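Local coordinates for putative sugar ABC transporter, substrate-binding protein (Clostridium phytofermentans, PDB 4WZZ), which binds L-rhamnose in a deep cleft and probably delivers such sugars to an ABC transporter as its extracytoplasmic substrate-binding component, at residues I60-G65 with A190-A195; N66-K71 with S141-T146; E91-S94 with E98-I101; V153-A158 with N304-A309. All blocks are in the same frame, centred on the assembly; numbering follows the deposited sequence.

Interaction 1: residues I60-G65 with A190-A195. With RAM (alpha-L-rhamnopyranose), chain B.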
loop_
_atom_site.group_PDB
_atom_site.type_symbol
_atom_site.label_atom_id
_atom_site.label_comp_id
_atom_site.label_asym_id
_atom_site.label_seq_id
_atom_site.Cartn_x
_atom_site.Cartn_y
_atom_site.Cartn_z
ATOM N N ILE A 60 -10.017 -0.935 9.408
ATOM C CA ILE A 60 -9.107 -0.070 10.126
ATOM C C ILE A 60 -7.948 0.206 9.200
ATOM O O ILE A 60 -7.144 -0.683 8.921
ATOM C CB ILE A 60 -8.599 -0.735 11.413
ATOM C CG1 ILE A 60 -9.784 -1.036 12.332
ATOM C CG2 ILE A 60 -7.636 0.199 12.112
ATOM C CD1 ILE A 60 -9.429 -1.911 13.547
ATOM N N VAL A 61 -7.909 1.406 8.642
ATOM C CA VAL A 61 -6.844 1.734 7.709
ATOM C C VAL A 61 -5.587 2.127 8.499
ATOM O O VAL A 61 -5.604 2.129 9.713
ATOM C CB VAL A 61 -7.272 2.859 6.740
ATOM C CG1 VAL A 61 -8.448 2.419 5.911
ATOM C CG2 VAL A 61 -7.619 4.124 7.492
ATOM N N LYS A 62 -4.492 2.451 7.818
ATOM C CA LYS A 62 -3.270 2.803 8.531
ATOM C C LYS A 62 -3.441 4.096 9.329
ATOM O O LYS A 62 -2.997 4.208 10.460
ATOM C CB LYS A 62 -2.119 3.026 7.555
ATOM C CG LYS A 62 -1.415 1.822 7.005
ATOM C CD LYS A 62 -0.092 2.303 6.345
ATOM C CE LYS A 62 0.719 1.170 5.820
ATOM N NZ LYS A 62 1.932 1.681 5.130
ATOM N N SER A 63 -4.050 5.105 8.718
ATOM C CA SER A 63 -4.066 6.424 9.327
ATOM C C SER A 63 -5.006 7.412 8.665
ATOM O O SER A 63 -5.370 7.268 7.497
ATOM C CB SER A 63 -2.659 7.030 9.325
ATOM O OG SER A 63 -2.175 7.203 7.989
ATOM N N ALA A 64 -5.364 8.428 9.441
ATOM C CA ALA A 64 -6.092 9.601 8.947
ATOM C C ALA A 64 -5.204 10.453 8.046
ATOM O O ALA A 64 -3.987 10.359 8.101
ATOM C CB ALA A 64 -6.556 10.440 10.117
ATOM N N GLY A 65 -5.844 11.297 7.243
ATOM C CA GLY A 65 -5.139 12.345 6.541
ATOM C C GLY A 65 -4.436 11.820 5.309
ATOM O O GLY A 65 -3.497 12.445 4.828
ATOM N N ALA A 190 5.998 -0.047 9.080
ATOM C CA ALA A 190 4.953 -0.439 8.147
ATOM C C ALA A 190 5.358 -1.683 7.387
ATOM O O ALA A 190 6.382 -1.725 6.709
ATOM C CB ALA A 190 4.671 0.690 7.164
ATOM N N THR A 191 4.543 -2.713 7.502
ATOM C CA THR A 191 4.862 -3.982 6.878
ATOM C C THR A 191 5.044 -3.871 5.387
ATOM O O THR A 191 5.978 -4.456 4.840
ATOM C CB THR A 191 3.744 -5.016 7.175
ATOM O OG1 THR A 191 3.420 -4.925 8.562
ATOM C CG2 THR A 191 4.198 -6.415 6.799
ATOM N N ASN A 192 4.140 -3.158 4.713
ATOM C CA ASN A 192 4.229 -3.113 3.258
ATOM C C ASN A 192 5.474 -2.399 2.757
ATOM O O ASN A 192 6.212 -2.956 1.930
ATOM C CB ASN A 192 2.943 -2.582 2.572
ATOM C CG ASN A 192 2.481 -1.236 3.073
ATOM O OD1 ASN A 192 3.014 -0.670 4.028
ATOM N ND2 ASN A 192 1.430 -0.716 2.428
ATOM N N GLN A 193 5.749 -1.193 3.226
ATOM C CA GLN A 193 6.977 -0.539 2.761
ATOM C C GLN A 193 8.179 -1.375 3.107
ATOM O O GLN A 193 9.097 -1.505 2.322
ATOM C CB GLN A 193 7.148 0.869 3.321
ATOM C CG GLN A 193 6.372 1.924 2.543
ATOM C CD GLN A 193 4.952 2.129 3.029
ATOM O OE1 GLN A 193 4.599 1.781 4.154
ATOM N NE2 GLN A 193 4.142 2.784 2.200
ATOM N N ASN A 194 8.199 -1.961 4.298
ATOM C CA ASN A 194 9.366 -2.745 4.654
ATOM C C ASN A 194 9.550 -3.950 3.714
ATOM O O ASN A 194 10.692 -4.312 3.366
ATOM C CB ASN A 194 9.284 -3.182 6.112
ATOM C CG ASN A 194 9.574 -2.038 7.070
ATOM O OD1 ASN A 194 10.097 -0.985 6.675
ATOM N ND2 ASN A 194 9.238 -2.236 8.337
ATOM N N ALA A 195 8.443 -4.569 3.294
ATOM C CA ALA A 195 8.501 -5.683 2.352
ATOM C C ALA A 195 8.976 -5.237 0.969
ATOM O O ALA A 195 9.795 -5.927 0.327
ATOM C CB ALA A 195 7.150 -6.394 2.267
HETATM C C1 RAM B . 0.439 5.001 1.470
HETATM C C2 RAM B . 0.225 3.925 2.526
HETATM C C3 RAM B . -0.245 2.601 1.923
HETATM C C4 RAM B . 0.614 2.207 0.726
HETATM C C5 RAM B . 0.714 3.366 -0.264
HETATM C C6 RAM B . 1.647 3.042 -1.419
HETATM O O1 RAM B . -0.794 5.407 0.988
HETATM O O2 RAM B . 1.451 3.780 3.176
HETATM O O3 RAM B . -0.211 1.632 2.968
HETATM O O4 RAM B . 0.057 1.068 0.095
HETATM O O5 RAM B . 1.191 4.523 0.368
#

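Interaction 2: residues N66-K71 with S141-T146. With RAM (alpha-L-rhamnopyranose), chain B.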
loop_
_atom_site.group_PDB
_atom_site.type_symbol
_atom_site.label_atom_id
_atom_site.label_comp_id
_atom_site.label_asym_id
_atom_site.label_seq_id
_atom_site.Cartn_x
_atom_site.Cartn_y
_atom_site.Cartn_z
ATOM N N ASN A 66 -4.873 10.672 4.806
ATOM C CA ASN A 66 -4.234 10.042 3.637
ATOM C C ASN A 66 -5.290 9.631 2.618
ATOM O O ASN A 66 -6.064 8.703 2.841
ATOM C CB ASN A 66 -3.436 8.803 4.077
ATOM C CG ASN A 66 -2.744 8.124 2.923
ATOM O OD1 ASN A 66 -2.994 8.451 1.764
ATOM N ND2 ASN A 66 -1.879 7.166 3.230
ATOM N N PRO A 67 -5.371 10.336 1.494
ATOM C CA PRO A 67 -6.418 10.044 0.517
ATOM C C PRO A 67 -6.414 8.608 0.006
ATOM O O PRO A 67 -7.485 8.091 -0.333
ATOM C CB PRO A 67 -6.136 11.051 -0.621
ATOM C CG PRO A 67 -5.324 12.105 -0.011
ATOM C CD PRO A 67 -4.574 11.524 1.133
ATOM N N TYR A 68 -5.238 7.976 -0.049
ATOM C CA TYR A 68 -5.160 6.588 -0.480
ATOM C C TYR A 68 -6.002 5.724 0.461
ATOM O O TYR A 68 -6.769 4.864 0.024
ATOM C CB TYR A 68 -3.708 6.124 -0.497
ATOM C CG TYR A 68 -3.539 4.644 -0.670
ATOM C CD1 TYR A 68 -3.674 3.784 0.410
ATOM C CD2 TYR A 68 -3.244 4.091 -1.912
ATOM C CE1 TYR A 68 -3.520 2.410 0.264
ATOM C CE2 TYR A 68 -3.108 2.713 -2.064
ATOM C CZ TYR A 68 -3.244 1.885 -0.974
ATOM O OH TYR A 68 -3.101 0.519 -1.128
ATOM N N ASN A 69 -5.889 5.982 1.753
ATOM C CA ASN A 69 -6.628 5.190 2.736
ATOM C C ASN A 69 -8.132 5.429 2.642
ATOM O O ASN A 69 -8.938 4.528 2.885
ATOM C CB ASN A 69 -6.167 5.510 4.158
ATOM C CG ASN A 69 -4.744 5.045 4.440
ATOM O OD1 ASN A 69 -4.213 4.186 3.746
ATOM N ND2 ASN A 69 -4.125 5.613 5.456
ATOM N N GLN A 70 -8.516 6.654 2.316
ATOM C CA GLN A 70 -9.936 6.953 2.144
ATOM C C GLN A 70 -10.538 6.238 0.933
ATOM O O GLN A 70 -11.710 5.828 0.958
ATOM C CB GLN A 70 -10.120 8.468 2.058
ATOM C CG GLN A 70 -9.782 9.091 3.379
ATOM C CD GLN A 70 -9.579 10.605 3.312
ATOM O OE1 GLN A 70 -10.395 11.323 2.744
ATOM N NE2 GLN A 70 -8.491 11.086 3.907
ATOM N N LYS A 71 -9.757 6.096 -0.133
ATOM C CA LYS A 71 -10.252 5.411 -1.326
ATOM C C LYS A 71 -10.373 3.918 -1.047
ATOM O O LYS A 71 -11.309 3.268 -1.507
ATOM C CB LYS A 71 -9.350 5.691 -2.532
ATOM C CG LYS A 71 -9.484 7.168 -2.993
ATOM C CD LYS A 71 -8.436 7.586 -3.959
ATOM C CE LYS A 71 -8.359 9.130 -4.095
ATOM N NZ LYS A 71 -9.692 9.758 -4.347
ATOM N N SER A 141 -6.486 -9.042 6.711
ATOM C CA SER A 141 -5.582 -7.914 6.590
ATOM C C SER A 141 -5.551 -7.502 5.125
ATOM O O SER A 141 -5.758 -8.342 4.249
ATOM C CB SER A 141 -4.207 -8.334 7.116
ATOM O OG SER A 141 -3.260 -7.307 7.039
ATOM N N LEU A 142 -5.325 -6.208 4.867
ATOM C CA LEU A 142 -5.175 -5.685 3.513
ATOM C C LEU A 142 -4.122 -4.582 3.509
ATOM O O LEU A 142 -3.867 -3.961 4.543
ATOM C CB LEU A 142 -6.487 -5.140 2.922
ATOM C CG LEU A 142 -6.975 -3.756 3.366
ATOM C CD1 LEU A 142 -8.153 -3.288 2.524
ATOM C CD2 LEU A 142 -7.356 -3.763 4.836
ATOM N N ASP A 143 -3.538 -4.348 2.333
ATOM C CA ASP A 143 -2.641 -3.200 2.073
ATOM C C ASP A 143 -1.289 -3.378 2.747
ATOM O O ASP A 143 -0.237 -3.299 2.097
ATOM C CB ASP A 143 -3.304 -1.890 2.514
ATOM C CG ASP A 143 -2.456 -0.669 2.232
ATOM O OD1 ASP A 143 -1.922 -0.547 1.111
ATOM O OD2 ASP A 143 -2.356 0.167 3.144
ATOM N N SER A 144 -1.316 -3.597 4.053
ATOM C CA SER A 144 -0.107 -3.801 4.841
ATOM C C SER A 144 -0.387 -4.931 5.835
ATOM O O SER A 144 -1.320 -4.856 6.641
ATOM C CB SER A 144 0.267 -2.496 5.557
ATOM O OG SER A 144 1.427 -2.645 6.363
ATOM N N ALA A 145 0.403 -5.989 5.754
ATOM C CA ALA A 145 0.051 -7.236 6.439
ATOM C C ALA A 145 0.335 -7.215 7.942
ATOM O O ALA A 145 1.395 -6.757 8.385
ATOM C CB ALA A 145 0.792 -8.411 5.792
ATOM N N THR A 146 -0.606 -7.752 8.717
ATOM C CA THR A 146 -0.299 -8.205 10.060
ATOM C C THR A 146 0.447 -9.511 9.875
ATOM O O THR A 146 0.448 -10.080 8.784
ATOM C CB THR A 146 -1.545 -8.558 10.873
ATOM O OG1 THR A 146 -2.268 -9.590 10.185
ATOM C CG2 THR A 146 -2.430 -7.345 11.046
HETATM C C1 RAM B . 0.439 5.001 1.470
HETATM C C2 RAM B . 0.225 3.925 2.526
HETATM C C3 RAM B . -0.245 2.601 1.923
HETATM C C4 RAM B . 0.614 2.207 0.726
HETATM C C5 RAM B . 0.714 3.366 -0.264
HETATM C C6 RAM B . 1.647 3.042 -1.419
HETATM O O1 RAM B . -0.794 5.407 0.988
HETATM O O2 RAM B . 1.451 3.780 3.176
HETATM O O3 RAM B . -0.211 1.632 2.968
HETATM O O4 RAM B . 0.057 1.068 0.095
HETATM O O5 RAM B . 1.191 4.523 0.368
#

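Interaction 3: residues E91-S94 with E98-I101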
loop_
_atom_site.group_PDB
_atom_site.type_symbol
_atom_site.label_atom_id
_atom_site.label_comp_id
_atom_site.label_asym_id
_atom_site.label_seq_id
_atom_site.Cartn_x
_atom_site.Cartn_y
_atom_site.Cartn_z
ATOM N N GLU A 91 -10.008 5.486 11.220
ATOM C CA GLU A 91 -8.770 6.093 10.771
ATOM C C GLU A 91 -7.928 6.404 12.009
ATOM O O GLU A 91 -8.244 7.338 12.758
ATOM C CB GLU A 91 -9.044 7.403 10.015
ATOM C CG GLU A 91 -9.754 7.226 8.644
ATOM C CD GLU A 91 -9.762 8.512 7.819
ATOM O OE1 GLU A 91 -9.840 9.566 8.429
ATOM O OE2 GLU A 91 -9.699 8.457 6.579
ATOM N N PRO A 92 -6.870 5.611 12.251
ATOM C CA PRO A 92 -5.978 5.943 13.377
ATOM C C PRO A 92 -5.417 7.363 13.260
ATOM O O PRO A 92 -5.120 7.841 12.166
ATOM C CB PRO A 92 -4.863 4.894 13.262
ATOM C CG PRO A 92 -5.552 3.700 12.589
ATOM C CD PRO A 92 -6.494 4.354 11.590
ATOM N N LYS A 93 -5.277 8.038 14.398
ATOM C CA LYS A 93 -4.787 9.415 14.418
ATOM C C LYS A 93 -3.434 9.548 13.728
ATOM O O LYS A 93 -3.186 10.517 13.003
ATOM C CB LYS A 93 -4.678 9.931 15.858
ATOM C CG LYS A 93 -4.316 11.417 15.925
ATOM C CD LYS A 93 -3.155 11.674 16.877
ATOM C CE LYS A 93 -3.506 11.341 18.314
ATOM N NZ LYS A 93 -4.356 12.388 18.961
ATOM N N SER A 94 -2.559 8.582 13.971
ATOM C CA SER A 94 -1.270 8.523 13.300
ATOM C C SER A 94 -0.986 7.086 12.871
ATOM O O SER A 94 -1.640 6.148 13.336
ATOM C CB SER A 94 -0.160 9.082 14.193
ATOM O OG SER A 94 0.198 8.163 15.205
ATOM N N GLU A 98 0.258 1.870 18.292
ATOM C CA GLU A 98 -0.513 2.341 19.438
ATOM C C GLU A 98 -1.888 2.880 19.039
ATOM O O GLU A 98 -2.893 2.514 19.643
ATOM C CB GLU A 98 0.267 3.419 20.191
ATOM C CG GLU A 98 -0.485 4.003 21.376
ATOM C CD GLU A 98 0.336 5.014 22.170
ATOM O OE1 GLU A 98 1.472 5.337 21.752
ATOM O OE2 GLU A 98 -0.167 5.488 23.217
ATOM N N ASP A 99 -1.944 3.745 18.030
ATOM C CA ASP A 99 -3.222 4.335 17.657
ATOM C C ASP A 99 -4.139 3.311 17.010
ATOM O O ASP A 99 -5.357 3.402 17.124
ATOM C CB ASP A 99 -3.026 5.562 16.758
ATOM C CG ASP A 99 -2.539 6.772 17.528
ATOM O OD1 ASP A 99 -2.562 6.726 18.781
ATOM O OD2 ASP A 99 -2.157 7.778 16.896
ATOM N N GLN A 100 -3.557 2.315 16.362
ATOM C CA GLN A 100 -4.339 1.236 15.774
ATOM C C GLN A 100 -4.961 0.289 16.777
ATOM O O GLN A 100 -6.073 -0.197 16.585
ATOM C CB GLN A 100 -3.493 0.430 14.786
ATOM C CG GLN A 100 -4.005 0.620 13.433
ATOM C CD GLN A 100 -3.229 -0.065 12.353
ATOM O OE1 GLN A 100 -2.231 -0.763 12.594
ATOM N NE2 GLN A 100 -3.692 0.132 11.120
ATOM N N ILE A 101 -4.226 -0.002 17.838
ATOM C CA ILE A 101 -4.714 -0.871 18.871
ATOM C C ILE A 101 -5.961 -0.259 19.498
ATOM O O ILE A 101 -6.927 -0.955 19.790
ATOM C CB ILE A 101 -3.622 -1.109 19.922
ATOM C CG1 ILE A 101 -2.525 -1.987 19.309
ATOM C CG2 ILE A 101 -4.223 -1.763 21.136
ATOM C CD1 ILE A 101 -1.182 -1.949 20.047
HETATM O O HOH W 1 -6.419 6.579 16.854
#

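Interaction 4: residues V153-A158 with N304-A309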
loop_
_atom_site.group_PDB
_atom_site.type_symbol
_atom_site.label_atom_id
_atom_site.label_comp_id
_atom_site.label_asym_id
_atom_site.label_seq_id
_atom_site.Cartn_x
_atom_site.Cartn_y
_atom_site.Cartn_z
ATOM N N VAL A 153 -6.159 -14.261 6.394
ATOM C CA VAL A 153 -5.643 -14.065 5.046
ATOM C C VAL A 153 -5.223 -12.606 4.861
ATOM O O VAL A 153 -5.730 -11.738 5.557
ATOM C CB VAL A 153 -6.687 -14.440 3.977
ATOM C CG1 VAL A 153 -7.884 -13.469 3.996
ATOM C CG2 VAL A 153 -6.035 -14.546 2.592
ATOM N N PHE A 154 -4.291 -12.373 3.939
ATOM C CA PHE A 154 -3.851 -11.013 3.572
ATOM C C PHE A 154 -4.278 -10.710 2.152
ATOM O O PHE A 154 -4.133 -11.545 1.252
ATOM C CB PHE A 154 -2.329 -10.894 3.682
ATOM C CG PHE A 154 -1.792 -9.536 3.294
ATOM C CD1 PHE A 154 -2.243 -8.407 3.940
ATOM C CD2 PHE A 154 -0.820 -9.397 2.302
ATOM C CE1 PHE A 154 -1.777 -7.158 3.615
ATOM C CE2 PHE A 154 -0.355 -8.140 1.973
ATOM C CZ PHE A 154 -0.839 -7.019 2.637
ATOM N N VAL A 155 -4.827 -9.523 1.944
ATOM C CA VAL A 155 -5.219 -9.096 0.610
ATOM C C VAL A 155 -4.177 -8.103 0.160
ATOM O O VAL A 155 -4.094 -6.991 0.689
ATOM C CB VAL A 155 -6.626 -8.487 0.561
ATOM C CG1 VAL A 155 -6.983 -8.111 -0.868
ATOM C CG2 VAL A 155 -7.636 -9.477 1.102
ATOM N N ASN A 156 -3.374 -8.530 -0.814
ATOM C CA ASN A 156 -2.189 -7.777 -1.278
ATOM C C ASN A 156 -2.496 -7.113 -2.615
ATOM O O ASN A 156 -3.034 -7.755 -3.534
ATOM C CB ASN A 156 -1.009 -8.755 -1.448
ATOM C CG ASN A 156 0.346 -8.084 -1.358
ATOM O OD1 ASN A 156 0.462 -6.861 -1.436
ATOM N ND2 ASN A 156 1.403 -8.897 -1.209
ATOM N N GLN A 157 -2.191 -5.811 -2.713
ATOM C CA GLN A 157 -2.443 -5.014 -3.913
ATOM C C GLN A 157 -1.718 -5.533 -5.143
ATOM O O GLN A 157 -2.197 -5.411 -6.261
ATOM C CB GLN A 157 -2.025 -3.562 -3.661
ATOM C CG GLN A 157 -0.698 -3.399 -2.908
ATOM C CD GLN A 157 -0.886 -3.196 -1.435
ATOM O OE1 GLN A 157 -1.387 -4.080 -0.745
ATOM N NE2 GLN A 157 -0.514 -2.029 -0.939
ATOM N N ALA A 158 -0.542 -6.105 -4.940
ATOM C CA ALA A 158 0.254 -6.630 -6.049
ATOM C C ALA A 158 1.288 -7.550 -5.455
ATOM O O ALA A 158 1.513 -7.528 -4.253
ATOM C CB ALA A 158 0.914 -5.497 -6.834
ATOM N N ASN A 304 -12.535 -3.127 -2.452
ATOM C CA ASN A 304 -13.599 -4.007 -2.944
ATOM C C ASN A 304 -13.259 -5.469 -2.665
ATOM O O ASN A 304 -14.083 -6.223 -2.157
ATOM C CB ASN A 304 -13.801 -3.909 -4.462
ATOM C CG ASN A 304 -14.306 -2.564 -4.956
ATOM O OD1 ASN A 304 -14.163 -2.288 -6.149
ATOM N ND2 ASN A 304 -14.925 -1.753 -4.102
ATOM N N LEU A 305 -12.054 -5.882 -3.055
ATOM C CA LEU A 305 -11.686 -7.302 -2.983
ATOM C C LEU A 305 -11.596 -7.736 -1.532
ATOM O O LEU A 305 -12.017 -8.832 -1.168
ATOM C CB LEU A 305 -10.341 -7.528 -3.681
ATOM C CG LEU A 305 -9.808 -8.952 -3.593
ATOM C CD1 LEU A 305 -10.784 -9.932 -4.201
ATOM C CD2 LEU A 305 -8.461 -9.034 -4.281
ATOM N N ALA A 306 -11.035 -6.873 -0.693
ATOM C CA ALA A 306 -10.964 -7.161 0.730
ATOM C C ALA A 306 -12.357 -7.330 1.320
ATOM O O ALA A 306 -12.561 -8.172 2.216
ATOM C CB ALA A 306 -10.197 -6.063 1.462
ATOM N N ALA A 307 -13.320 -6.553 0.820
ATOM C CA ALA A 307 -14.703 -6.701 1.268
ATOM C C ALA A 307 -15.289 -8.036 0.800
ATOM O O ALA A 307 -15.925 -8.738 1.584
ATOM C CB ALA A 307 -15.571 -5.525 0.789
ATOM N N TYR A 308 -15.085 -8.396 -0.464
ATOM C CA TYR A 308 -15.595 -9.684 -0.938
ATOM C C TYR A 308 -15.007 -10.833 -0.123
ATOM O O TYR A 308 -15.711 -11.800 0.230
ATOM C CB TYR A 308 -15.316 -9.885 -2.428
ATOM C CG TYR A 308 -16.172 -9.025 -3.325
ATOM C CD1 TYR A 308 -17.553 -9.143 -3.316
ATOM C CD2 TYR A 308 -15.596 -8.095 -4.193
ATOM C CE1 TYR A 308 -18.344 -8.362 -4.136
ATOM C CE2 TYR A 308 -16.377 -7.316 -5.020
ATOM C CZ TYR A 308 -17.752 -7.455 -4.991
ATOM O OH TYR A 308 -18.551 -6.681 -5.801
ATOM N N ALA A 309 -13.714 -10.742 0.182
ATOM C CA ALA A 309 -13.033 -11.789 0.932
ATOM C C ALA A 309 -13.520 -11.819 2.378
ATOM O O ALA A 309 -13.694 -12.897 2.966
ATOM C CB ALA A 309 -11.509 -11.601 0.870
#

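Interaction 1: residues I60-G65 with A190-A195
Lys62 reaches across the sugar cleft of this type I periplasmic binding protein and meets Asn192 and Gln193 in the first turn of helix 191-203. Lys62 and Asn192 come at each other from opposite directions, while Gln193 slants across the end of the lysine. The lysine chain is extended beyond CG, which carries NZ the full length of the side chain from the 60-65 loop. There NZ gives a hydrogen bond to Asn192 OD1 at 2.8 Å. The bond lies in the carbonyl plane, on a lone pair, with a C=O...N angle of 121°. The same OD1 takes a second bond from Gln193 N, which sits above the carbonyl plane. These two donors fix the rotation of the Asn192 amide and turn its ND2 toward the rhamnose, where it binds O3 at 2.9 Å. Gln193 is bent at chi2 (88°), and this brings its amide back toward the sugar. Its NE2 gives a nearly straight bond to rhamnose O2, 170° at the hydrogen, and another bond to the backbone oxygen of Pro247. Ala190, the N-cap residue, places its methyl beside the ammonium group. Lys62 NZ also gives rhamnose O2 a bond of 2.9 Å, and it gives a weak one to O3, the hydroxyl that Asn192 ND2 binds.

Interaction 2: residues N66-K71 with S141-T146
Tyr68 and Asp143 supply nearly all of the buried surface here, and they meet from opposite directions beside the bound rhamnose. Tyr68 OH gives a hydrogen bond of 2.7 Å to Asp143 OD1. The hydroxyl comes from above the carboxylate plane, 54° out of it, and the ring and carboxylate planes are 35° apart. CG of Tyr68 lies anti to the backbone N (chi1 169°), which sends the ring off helix 67-82 into the cleft. One face of the ring lies under the sugar, with rhamnose C5 over its centre 4.1 Å above the plane. Asp143 uses both oxygens on the sugar. OD1 accepts from rhamnose O4 at 2.7 Å, and OD2 accepts from O3 at 2.6 Å. OD1 also accepts from Gln157 NE2, so three donors grip this one oxygen. Tyr68 OH in turn has a second partner, Trp297 NE1. The Glu72 carboxylate lies close to Asp143 OD2, and such like charges could raise the proton affinity of either group. Asn66 caps the helix: its OD1 accepts from Tyr68 N at 2.9 Å. Its ND2 is left to give rhamnose O1 a nearly straight bond of 3.0 Å. An aromatic face under the pyranose, with a carboxylate bridging neighbouring hydroxyls, is characteristic of the sugar site in periplasmic binding proteins.

Interaction 3: residues E91-S94 with E98-I101
Asp99, in the first turns of helix 97-110, points its side chain back at the loop that leads into that helix. Its CG lies anti to the carbonyl carbon (chi1 -75°), and this brings OD2 to Ser94. Ser94 has two conformers. In the one described here, Ser94 OG gives OD2 a hydrogen bond of 2.9 Å, from above the carboxylate plane and 45° out of it. A chi1 of 76° sets this OG between the backbone N and the carbonyl carbon, on the side of Asp99. The same OG has a weak bond with Thr96 OG1. Ser94 N adds a weak bond to OD2. Lys93 CB touches Asp99 OD2 at 3.5 Å, but NZ stays 5.5 Å from that oxygen, too far for contact. On the apolar side, Pro92 lays CB against Asp99 CB, and its CG meets Gln100 CG at 3.5 Å. The amide of Gln100 goes inward to Ala118, Asn120 and Val61. A water accepts from Lys93 N and donates weakly to Asp99 O. This is the turn from strand 86-90 into helix 97-110, a beta-alpha connection of the Rossmann-like domain, closed here by a helix carboxylate that binds back to the loop.

Interaction 4: residues V153-A158 with N304-A309
Val155 faces helix 299-315 and makes all the close side-chain contacts between 153-158 and 304-309. The tightest is CG1 against Leu305 CD2, at 3.8 Å, where the two side chains slant across each other. Val155 CG1 is anti to the backbone N (chi1 -178°), which sets its two methyls toward different residues. CG1 goes to Leu305. CG2 turns to the next part of the helix and lies 4.1 Å from Ala306 CA, with Ala309 CB a little farther at 4.4 Å. The small alanines probably allow the close approach. Strand 154-156 belongs to the parallel part of the mixed sheet in one Rossmann-like lobe, and helix 299-315 covers that sheet face. The axes of 154-156 and 304-309 come within 9.0 Å and run nearly antiparallel, at 156°. No hydrogen bond crosses between the two segments. Packing is looser beyond Val155. Val153 comes no nearer than 5.1 Å to the helix segment, and its side chain packs on Leu140, Thr349 and Ile351. On the far side of the strand, Asn156 points away from the helix and gives its ND2 to Glu350. The side chain of Gln157 also leaves on the side away from the helix, and it touches the rhamnose.

Overall arrangement
Interactions 1 and 2 lie side by side in the sugar cleft, their centres about 6 Å apart, and both touch the rhamnose. They join through Thr191 with Ala145 and Ser63 with Asn69. The centres of interactions 1 and 3 are about 10 Å apart, and Val61 and Ala64 meet Gln100 and Pro92. Along the chain, interaction 3 is nested within the loop closed by interaction 2, and that within interaction 1. Interaction 4 follows interaction 2, and its segments alternate with those of interaction 1. It shares the sheet of interaction 2, since strands 138-142 and 154-156 are neighbours. Interactions 3 and 4 do not touch. Interaction 1 reaches helix 191-203, which follows a strand of the other sheet, so the sugar joins parts from both lobes.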